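Local coordinates for protein glia-derived nexin (Homo sapiens, PDB 4DY0) that inhibits serine proteases including thrombin, trypsin and urokinase, binds heparin, and promotes neurite extension by inhibiting thrombin, at residues 129-134 with 150-155; 207-212 with 266-271; 234-239 with 350-355. One frame throughout, in Å; residues are numbered along the deposited sequence.

Contact 1 (129-134 with 150-155); sequences SACDSI and LSPDLI
Ala-130 turns its CB to the CD1 end of Ile-155, 4.2 Å away, where the helix 127-141 of the serpin fold, usually called helix F, meets the connection leading back to strand 162-170. A methyl suits this spot because the helix lies close to the loop. Cys-131 is the centre of the contact. With SG anti to its carbonyl carbon (chi1 -58°), the sulfur leaves the helix straight into the bend of residues 150-155. The SG of Cys-131 lies 3.3 Å from the C of Ser-151, an unbranched thiol fitting flat against the Ser-151–Pro-152 peptide. On the loop's far arm the CD1 of Ile-155 comes to 3.4 Å from the SG of Cys-131, while the CB of Leu-150 stands 3.8 Å from this same SG. Pro-152 opens a 3-10 turn, closed by a bond from Ile-155 N to Pro-152 O, which turns Ile-155 back to the helix; Ile-155 also touches Pro-127 and Phe-124. One helical turn beyond Cys-131, Ile-134 and Leu-150 meet roughly perpendicular to each other, and the CD1 of Ile-134 lies 3.5 Å from the CD2 of Leu-150.

Contact 2 (207-212 with 266-271); sequences FRCGST and VPKRVQ
Phe-207 and Lys-268 face each other as an antiparallel hydrogen-bonded pair. Phe-207 N donates to Lys-268 O at 2.9 Å, and Lys-268 N returns a bond of 2.9 Å to Phe-207 O. Two residues along, Cys-209 and Val-266 form a second such pair, looser than the first: Cys-209 N reaches Val-266 O at 3.2 Å and Val-266 N reaches Cys-209 O at 3.3 Å. Between them Arg-208 and Pro-267 make a non-hydrogen-bonded pair, a place where proline, having no N-H, costs the ladder nothing. Their side chains lie alongside each other and point the same way, the CG of Arg-208 3.8 Å from the CG of Pro-267.

On the other face the SG of Cys-209 carries the packing. Set between the backbone N and the carbonyl carbon (chi1 51°), the SG of Cys-209 lies 3.5 Å from the CG of Lys-268 and 3.8 Å from the CG2 of Val-270. Here the lysine is used for its aliphatic stem, which bends at chi3, where CG and CD pass the sulfur.

These strands belong to the serpin region where sheet C runs into sheet B. The short segments' axes stand 105° apart: past Cys-209 the strand 207-212 swings away, while 266-271 goes on pairing with the residues before Phe-207, through a backbone bond between Val-270 and Ser-205.

Further out, the strand 219-226 holds the other edge of 207-212 through backbone bonds, including that of Arg-208 with Glu-224. Glu-224 also takes the NE of Arg-208 in a salt bridge, which fixes the charged end while its CG lies beside the proline ring. Ile-223 backs both Phe-207 and Cys-209.

Contact 3 (234-239 with 350-355); sequences MLIALP and PWFIVD
Leu-238 and Phe-352 run antiparallel alongside each other, and this pair, with Ile-236, makes the close part of the contact. The CD2 of Leu-238 is 3.9 Å from the CZ of Phe-352, while the CG2 of Ile-236 comes within 4.2 Å of CE2 on the same ring. Phe-352 reaches this far because its CG lies anti to the backbone N (chi1 -163°), which carries the ring from the strand across to 234-239. There the CZ of Phe-352 also lies 3.7 Å from the backbone O of Ile-236. Beta-branched Ile-236, at home in a strand, sets its CG2 4.1 Å from the CG2 of Val-354 as well, the two side chains crossing at about a right angle. Ile-223 packs against Phe-352, and Phe-358 touches both Ile-236 and Leu-238. With an alanine in place of Phe-352 the ring is gone, which is likely to open a gap beside the CG2 of Ile-236 and leave the CD2 of Leu-238 without its partner.

Toward Asp-355 the fit slackens. The CD1 of Leu-238 meets mainly backbone, with Ile-353 O at 4.1 Å. Val-354 centres an inverse gamma turn whose closing bond, from Asp-355 N to Ile-353 O, is weak, and the partly exposed Ile-353 points away from 234-239, as suits a residue on the outer side. The axes of the short strands pass 9.5 Å apart at 88°, the face-to-face orthogonal packing of a sheet B strand on a sheet C strand in the serpin B/C barrel.

How the contacts relate
Along the chain contact 1 closes before the others begin, whereas the segments of contacts 2 and 3 alternate. Contact 1 lies on the far side of the chain's centre, its own centre 46 Å from that of contact 2 and 39 Å from that of contact 3; it ties helix 127-141 to the loop before strand 162-170. Contacts 2 and 3, centres 10 Å apart, touch: strand 266-284 runs beside strand 351-353, and Gln-271 O probably accepts a hydrogen bond from Phe-352 N at 2.9 Å. Segment 350-355 follows the predicted reactive bond Arg-346–Ser-347; contact 3, with contact 2's neighbouring strand, is therefore consistent with holding the C-terminal root of the reactive-centre loop on the barrel.

Contact 1 (129-134 with 150-155)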
loop_
_atom_site.group_PDB
_atom_site.type_symbol
_atom_site.label_atom_id
_atom_site.label_comp_id
_atom_site.label_asym_id
_atom_site.label_seq_id
_atom_site.Cartn_x
_atom_site.Cartn_y
_atom_site.Cartn_z
ATOM N N SER A 129 -26.420 -7.791 2.153
ATOM C CA SER A 129 -25.881 -9.070 2.607
ATOM C C SER A 129 -24.524 -9.324 1.966
ATOM O O SER A 129 -23.604 -9.832 2.608
ATOM C CB SER A 129 -26.842 -10.222 2.300
ATOM N N ALA A 130 -24.406 -8.960 0.694
ATOM C CA ALA A 130 -23.153 -9.117 -0.035
ATOM C C ALA A 130 -22.000 -8.415 0.681
ATOM O O ALA A 130 -20.930 -9.002 0.877
ATOM C CB ALA A 130 -23.296 -8.598 -1.456
ATOM N N CYS A 131 -22.223 -7.161 1.070
ATOM C CA CYS A 131 -21.215 -6.391 1.791
ATOM C C CYS A 131 -20.901 -7.031 3.135
ATOM O O CYS A 131 -19.748 -7.051 3.567
ATOM C CB CYS A 131 -21.684 -4.951 1.994
ATOM S SG CYS A 131 -22.061 -4.092 0.458
ATOM N N ASP A 132 -21.934 -7.555 3.789
ATOM C CA ASP A 132 -21.766 -8.268 5.046
ATOM C C ASP A 132 -20.755 -9.394 4.907
ATOM O O ASP A 132 -19.824 -9.509 5.705
ATOM C CB ASP A 132 -23.100 -8.846 5.515
ATOM C CG ASP A 132 -23.942 -7.838 6.271
ATOM O OD1 ASP A 132 -23.532 -6.664 6.366
ATOM O OD2 ASP A 132 -25.017 -8.230 6.775
ATOM N N SER A 133 -20.947 -10.233 3.893
ATOM C CA SER A 133 -20.079 -11.389 3.685
ATOM C C SER A 133 -18.644 -10.955 3.430
ATOM O O SER A 133 -17.699 -11.520 3.987
ATOM C CB SER A 133 -20.580 -12.240 2.518
ATOM O OG SER A 133 -21.744 -12.959 2.878
ATOM N N ILE A 134 -18.484 -9.948 2.583
ATOM C CA ILE A 134 -17.163 -9.465 2.237
ATOM C C ILE A 134 -16.467 -8.882 3.463
ATOM O O ILE A 134 -15.320 -9.223 3.761
ATOM C CB ILE A 134 -17.234 -8.438 1.108
ATOM C CG1 ILE A 134 -17.873 -9.083 -0.127
ATOM C CG2 ILE A 134 -15.844 -7.897 0.800
ATOM C CD1 ILE A 134 -18.094 -8.138 -1.284
ATOM N N LEU A 150 -17.055 -2.304 2.187
ATOM C CA LEU A 150 -18.114 -1.992 1.237
ATOM C C LEU A 150 -19.409 -1.540 1.884
ATOM O O LEU A 150 -19.702 -1.868 3.034
ATOM C CB LEU A 150 -18.411 -3.192 0.340
ATOM C CG LEU A 150 -17.230 -3.875 -0.339
ATOM C CD1 LEU A 150 -16.515 -4.783 0.652
ATOM C CD2 LEU A 150 -17.723 -4.664 -1.536
ATOM N N SER A 151 -20.182 -0.788 1.112
ATOM C CA SER A 151 -21.530 -0.411 1.486
ATOM C C SER A 151 -22.460 -0.791 0.349
ATOM O O SER A 151 -22.054 -0.792 -0.814
ATOM C CB SER A 151 -21.614 1.091 1.753
ATOM O OG SER A 151 -21.190 1.391 3.067
ATOM N N PRO A 152 -23.710 -0.921 0.595
ATOM C CA PRO A 152 -24.584 -1.363 -0.440
ATOM C C PRO A 152 -24.544 -0.483 -1.684
ATOM O O PRO A 152 -24.733 -0.948 -2.753
ATOM C CB PRO A 152 -25.911 -1.262 0.264
ATOM C CG PRO A 152 -25.631 -1.610 1.557
ATOM C CD PRO A 152 -24.269 -1.205 1.896
ATOM N N ASP A 153 -24.303 0.792 -1.505
ATOM C CA ASP A 153 -24.335 1.811 -2.520
ATOM C C ASP A 153 -23.318 1.629 -3.581
ATOM O O ASP A 153 -23.447 2.156 -4.638
ATOM C CB ASP A 153 -24.110 3.143 -1.868
ATOM C CG ASP A 153 -22.828 3.190 -1.158
ATOM O OD1 ASP A 153 -22.760 2.691 -0.039
ATOM O OD2 ASP A 153 -21.867 3.687 -1.730
ATOM N N LEU A 154 -22.272 0.915 -3.264
ATOM C CA LEU A 154 -21.273 0.578 -4.219
ATOM C C LEU A 154 -21.646 -0.631 -5.021
ATOM O O LEU A 154 -20.907 -1.040 -5.866
ATOM C CB LEU A 154 -19.985 0.261 -3.513
ATOM C CG LEU A 154 -19.088 1.379 -3.057
ATOM C CD1 LEU A 154 -18.104 0.815 -2.149
ATOM C CD2 LEU A 154 -18.420 1.874 -4.218
ATOM N N ILE A 155 -22.765 -1.262 -4.729
ATOM C CA ILE A 155 -23.097 -2.474 -5.437
ATOM C C ILE A 155 -24.322 -2.247 -6.240
ATOM O O ILE A 155 -25.187 -1.555 -5.845
ATOM C CB ILE A 155 -23.272 -3.591 -4.508
ATOM C CG1 ILE A 155 -21.923 -3.952 -3.952
ATOM C CG2 ILE A 155 -23.808 -4.751 -5.207
ATOM C CD1 ILE A 155 -21.970 -4.918 -2.862
#

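Contact 2 (207-212 with 266-271)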
loop_
_atom_site.group_PDB
_atom_site.type_symbol
_atom_site.label_atom_id
_atom_site.label_comp_id
_atom_site.label_asym_id
_atom_site.label_seq_id
_atom_site.Cartn_x
_atom_site.Cartn_y
_atom_site.Cartn_z
ATOM N N PHE A 207 19.934 6.574 14.089
ATOM C CA PHE A 207 19.109 6.190 12.952
ATOM C C PHE A 207 19.768 6.663 11.668
ATOM O O PHE A 207 20.431 7.703 11.647
ATOM C CB PHE A 207 17.717 6.822 13.048
ATOM C CG PHE A 207 16.856 6.250 14.138
ATOM C CD1 PHE A 207 16.269 5.005 13.993
ATOM C CD2 PHE A 207 16.623 6.968 15.300
ATOM C CE1 PHE A 207 15.472 4.477 14.994
ATOM C CE2 PHE A 207 15.827 6.450 16.302
ATOM C CZ PHE A 207 15.247 5.202 16.149
ATOM N N ARG A 208 19.586 5.898 10.599
ATOM C CA ARG A 208 20.029 6.333 9.286
ATOM C C ARG A 208 19.118 7.454 8.800
ATOM O O ARG A 208 17.895 7.330 8.821
ATOM C CB ARG A 208 20.028 5.159 8.305
ATOM C CG ARG A 208 21.232 4.236 8.466
ATOM C CD ARG A 208 20.962 2.835 7.930
ATOM N NE ARG A 208 20.493 2.851 6.547
ATOM C CZ ARG A 208 21.292 2.881 5.487
ATOM N NH1 ARG A 208 20.774 2.894 4.266
ATOM N NH2 ARG A 208 22.610 2.901 5.647
ATOM N N CYS A 209 19.712 8.567 8.391
ATOM C CA CYS A 209 18.919 9.659 7.853
ATOM C C CYS A 209 19.736 10.577 6.974
ATOM O O CYS A 209 20.953 10.451 6.882
ATOM C CB CYS A 209 18.243 10.454 8.971
ATOM S SG CYS A 209 19.348 10.982 10.278
ATOM N N GLY A 210 19.004 11.429 6.288
ATOM C CA GLY A 210 19.446 12.353 5.277
ATOM C C GLY A 210 18.554 13.463 4.762
ATOM O O GLY A 210 17.502 13.660 5.209
ATOM N N SER A 211 19.088 14.214 3.820
ATOM C CA SER A 211 18.408 15.197 3.003
ATOM C C SER A 211 18.841 15.250 1.575
ATOM O O SER A 211 19.935 14.989 1.271
ATOM C CB SER A 211 18.545 16.570 3.544
ATOM O OG SER A 211 19.402 16.588 4.583
ATOM N N THR A 212 17.924 15.631 0.725
ATOM C CA THR A 212 18.119 15.860 -0.669
ATOM C C THR A 212 17.060 16.831 -1.198
ATOM O O THR A 212 16.207 17.227 -0.501
ATOM C CB THR A 212 18.277 14.595 -1.458
ATOM O OG1 THR A 212 18.696 14.903 -2.760
ATOM C CG2 THR A 212 17.050 13.874 -1.564
ATOM N N VAL A 266 23.129 8.131 6.196
ATOM C CA VAL A 266 24.192 7.598 7.030
ATOM C C VAL A 266 23.659 7.564 8.446
ATOM O O VAL A 266 22.843 8.409 8.823
ATOM C CB VAL A 266 25.453 8.480 6.996
ATOM C CG1 VAL A 266 26.116 8.405 5.636
ATOM C CG2 VAL A 266 25.104 9.920 7.363
ATOM N N PRO A 267 24.104 6.583 9.237
ATOM C CA PRO A 267 23.619 6.525 10.606
ATOM C C PRO A 267 24.075 7.758 11.382
ATOM O O PRO A 267 25.185 8.246 11.169
ATOM C CB PRO A 267 24.286 5.259 11.167
ATOM C CG PRO A 267 24.685 4.457 9.969
ATOM C CD PRO A 267 25.002 5.464 8.905
ATOM N N LYS A 268 23.221 8.264 12.265
ATOM C CA LYS A 268 23.621 9.336 13.164
ATOM C C LYS A 268 22.688 9.463 14.365
ATOM O O LYS A 268 21.533 9.034 14.324
ATOM C CB LYS A 268 23.751 10.671 12.422
ATOM C CG LYS A 268 22.437 11.297 11.995
ATOM C CD LYS A 268 22.669 12.555 11.163
ATOM C CE LYS A 268 23.424 12.242 9.873
ATOM N NZ LYS A 268 23.558 13.440 8.994
ATOM N N ARG A 269 23.217 10.039 15.438
ATOM C CA ARG A 269 22.482 10.227 16.678
ATOM C C ARG A 269 21.446 11.324 16.481
ATOM O O ARG A 269 21.797 12.455 16.136
ATOM C CB ARG A 269 23.466 10.606 17.784
ATOM C CG ARG A 269 22.885 10.682 19.180
ATOM C CD ARG A 269 24.002 10.611 20.216
ATOM N NE ARG A 269 23.723 11.433 21.391
ATOM C CZ ARG A 269 24.103 12.702 21.523
ATOM N NH1 ARG A 269 24.782 13.304 20.552
ATOM N NH2 ARG A 269 23.804 13.373 22.629
ATOM N N VAL A 270 20.173 10.990 16.694
ATOM C CA VAL A 270 19.078 11.917 16.413
ATOM C C VAL A 270 17.959 11.863 17.446
ATOM O O VAL A 270 17.594 10.787 17.917
ATOM C CB VAL A 270 18.429 11.619 15.049
ATOM C CG1 VAL A 270 17.691 12.846 14.542
ATOM C CG2 VAL A 270 19.471 11.167 14.045
ATOM N N GLN A 271 17.416 13.030 17.788
ATOM C CA GLN A 271 16.180 13.100 18.562
ATOM C C GLN A 271 14.987 12.956 17.623
ATOM O O GLN A 271 14.665 13.878 16.872
ATOM C CB GLN A 271 16.085 14.421 19.326
ATOM C CG GLN A 271 16.419 14.317 20.809
ATOM C CD GLN A 271 15.321 13.639 21.613
ATOM O OE1 GLN A 271 15.477 13.392 22.807
ATOM N NE2 GLN A 271 14.203 13.339 20.961
#

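Contact 3 (234-239 with 350-355)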
loop_
_atom_site.group_PDB
_atom_site.type_symbol
_atom_site.label_atom_id
_atom_site.label_comp_id
_atom_site.label_asym_id
_atom_site.label_seq_id
_atom_site.Cartn_x
_atom_site.Cartn_y
_atom_site.Cartn_z
ATOM N N MET A 234 10.495 1.386 8.227
ATOM C CA MET A 234 9.694 2.523 7.831
ATOM C C MET A 234 10.613 3.631 7.329
ATOM O O MET A 234 11.681 3.871 7.897
ATOM C CB MET A 234 8.864 3.032 9.006
ATOM C CG MET A 234 8.076 4.294 8.677
ATOM S SD MET A 234 7.048 4.882 10.033
ATOM C CE MET A 234 5.723 3.677 10.003
ATOM N N LEU A 235 10.197 4.292 6.256
ATOM C CA LEU A 235 10.900 5.462 5.759
ATOM C C LEU A 235 9.967 6.655 5.868
ATOM O O LEU A 235 8.777 6.547 5.568
ATOM C CB LEU A 235 11.334 5.256 4.309
ATOM C CG LEU A 235 12.617 4.450 4.072
ATOM C CD1 LEU A 235 12.699 3.248 4.987
ATOM C CD2 LEU A 235 12.699 4.015 2.619
ATOM N N ILE A 236 10.502 7.787 6.315
ATOM C CA ILE A 236 9.698 8.992 6.488
ATOM C C ILE A 236 10.386 10.194 5.860
ATOM O O ILE A 236 11.592 10.397 6.035
ATOM C CB ILE A 236 9.440 9.298 7.972
ATOM C CG1 ILE A 236 8.778 8.103 8.654
ATOM C CG2 ILE A 236 8.587 10.557 8.120
ATOM C CD1 ILE A 236 8.276 8.399 10.046
ATOM N N ALA A 237 9.614 10.982 5.118
ATOM C CA ALA A 237 10.136 12.193 4.501
ATOM C C ALA A 237 9.149 13.344 4.664
ATOM O O ALA A 237 7.934 13.164 4.544
ATOM C CB ALA A 237 10.437 11.954 3.031
ATOM N N LEU A 238 9.681 14.523 4.959
ATOM C CA LEU A 238 8.875 15.733 4.990
ATOM C C LEU A 238 9.786 16.918 4.699
ATOM O O LEU A 238 11.007 16.809 4.844
ATOM C CB LEU A 238 8.141 15.890 6.330
ATOM C CG LEU A 238 8.862 16.514 7.527
ATOM C CD1 LEU A 238 7.851 16.871 8.601
ATOM C CD2 LEU A 238 9.932 15.580 8.086
ATOM N N PRO A 239 9.198 18.050 4.275
ATOM C CA PRO A 239 9.975 19.199 3.804
ATOM C C PRO A 239 10.835 19.813 4.897
ATOM O O PRO A 239 10.465 19.795 6.065
ATOM C CB PRO A 239 8.901 20.206 3.367
ATOM C CG PRO A 239 7.631 19.410 3.251
ATOM C CD PRO A 239 7.752 18.323 4.269
ATOM N N PRO A 350 21.185 16.621 16.049
ATOM C CA PRO A 350 20.124 17.108 15.169
ATOM C C PRO A 350 18.767 16.513 15.547
ATOM O O PRO A 350 18.703 15.472 16.205
ATOM C CB PRO A 350 20.560 16.616 13.786
ATOM C CG PRO A 350 21.433 15.429 14.063
ATOM C CD PRO A 350 22.131 15.730 15.353
ATOM N N TRP A 351 17.694 17.181 15.140
ATOM C CA TRP A 351 16.345 16.717 15.441
ATOM C C TRP A 351 15.622 16.280 14.179
ATOM O O TRP A 351 15.843 16.836 13.103
ATOM C CB TRP A 351 15.549 17.818 16.142
ATOM C CG TRP A 351 16.013 18.083 17.536
ATOM C CD1 TRP A 351 17.254 18.500 17.918
ATOM C CD2 TRP A 351 15.246 17.950 18.738
ATOM N NE1 TRP A 351 17.309 18.633 19.285
ATOM C CE2 TRP A 351 16.088 18.301 19.812
ATOM C CE3 TRP A 351 13.930 17.566 19.012
ATOM C CZ2 TRP A 351 15.657 18.281 21.138
ATOM C CZ3 TRP A 351 13.503 17.547 20.331
ATOM C CH2 TRP A 351 14.365 17.902 21.376
ATOM N N PHE A 352 14.777 15.262 14.314
ATOM C CA PHE A 352 13.871 14.877 13.243
ATOM C C PHE A 352 12.453 14.865 13.805
ATOM O O PHE A 352 11.994 13.859 14.354
ATOM C CB PHE A 352 14.241 13.516 12.668
ATOM C CG PHE A 352 13.626 13.240 11.319
ATOM C CD1 PHE A 352 14.371 13.382 10.160
ATOM C CD2 PHE A 352 12.302 12.843 11.213
ATOM C CE1 PHE A 352 13.811 13.130 8.918
ATOM C CE2 PHE A 352 11.735 12.590 9.972
ATOM C CZ PHE A 352 12.492 12.733 8.824
ATOM N N ILE A 353 11.776 16.003 13.682
ATOM C CA ILE A 353 10.466 16.179 14.291
ATOM C C ILE A 353 9.367 16.162 13.241
ATOM O O ILE A 353 9.275 17.065 12.411
ATOM C CB ILE A 353 10.380 17.498 15.079
ATOM C CG1 ILE A 353 11.532 17.591 16.083
ATOM C CG2 ILE A 353 9.027 17.613 15.775
ATOM C CD1 ILE A 353 11.775 18.994 16.606
ATOM N N VAL A 354 8.532 15.133 13.296
ATOM C CA VAL A 354 7.459 14.973 12.333
ATOM C C VAL A 354 6.215 15.721 12.801
ATOM O O VAL A 354 5.293 15.116 13.346
ATOM C CB VAL A 354 7.130 13.485 12.133
ATOM C CG1 VAL A 354 5.956 13.322 11.195
ATOM C CG2 VAL A 354 8.347 12.752 11.597
ATOM N N ASP A 355 6.194 17.035 12.584
ATOM C CA ASP A 355 5.124 17.889 13.107
ATOM C C ASP A 355 4.311 18.587 12.011
ATOM O O ASP A 355 3.543 19.505 12.290
ATOM C CB ASP A 355 5.705 18.927 14.071
ATOM C CG ASP A 355 6.774 19.799 13.422
ATOM O OD1 ASP A 355 7.037 19.631 12.214
ATOM O OD2 ASP A 355 7.357 20.655 14.122
#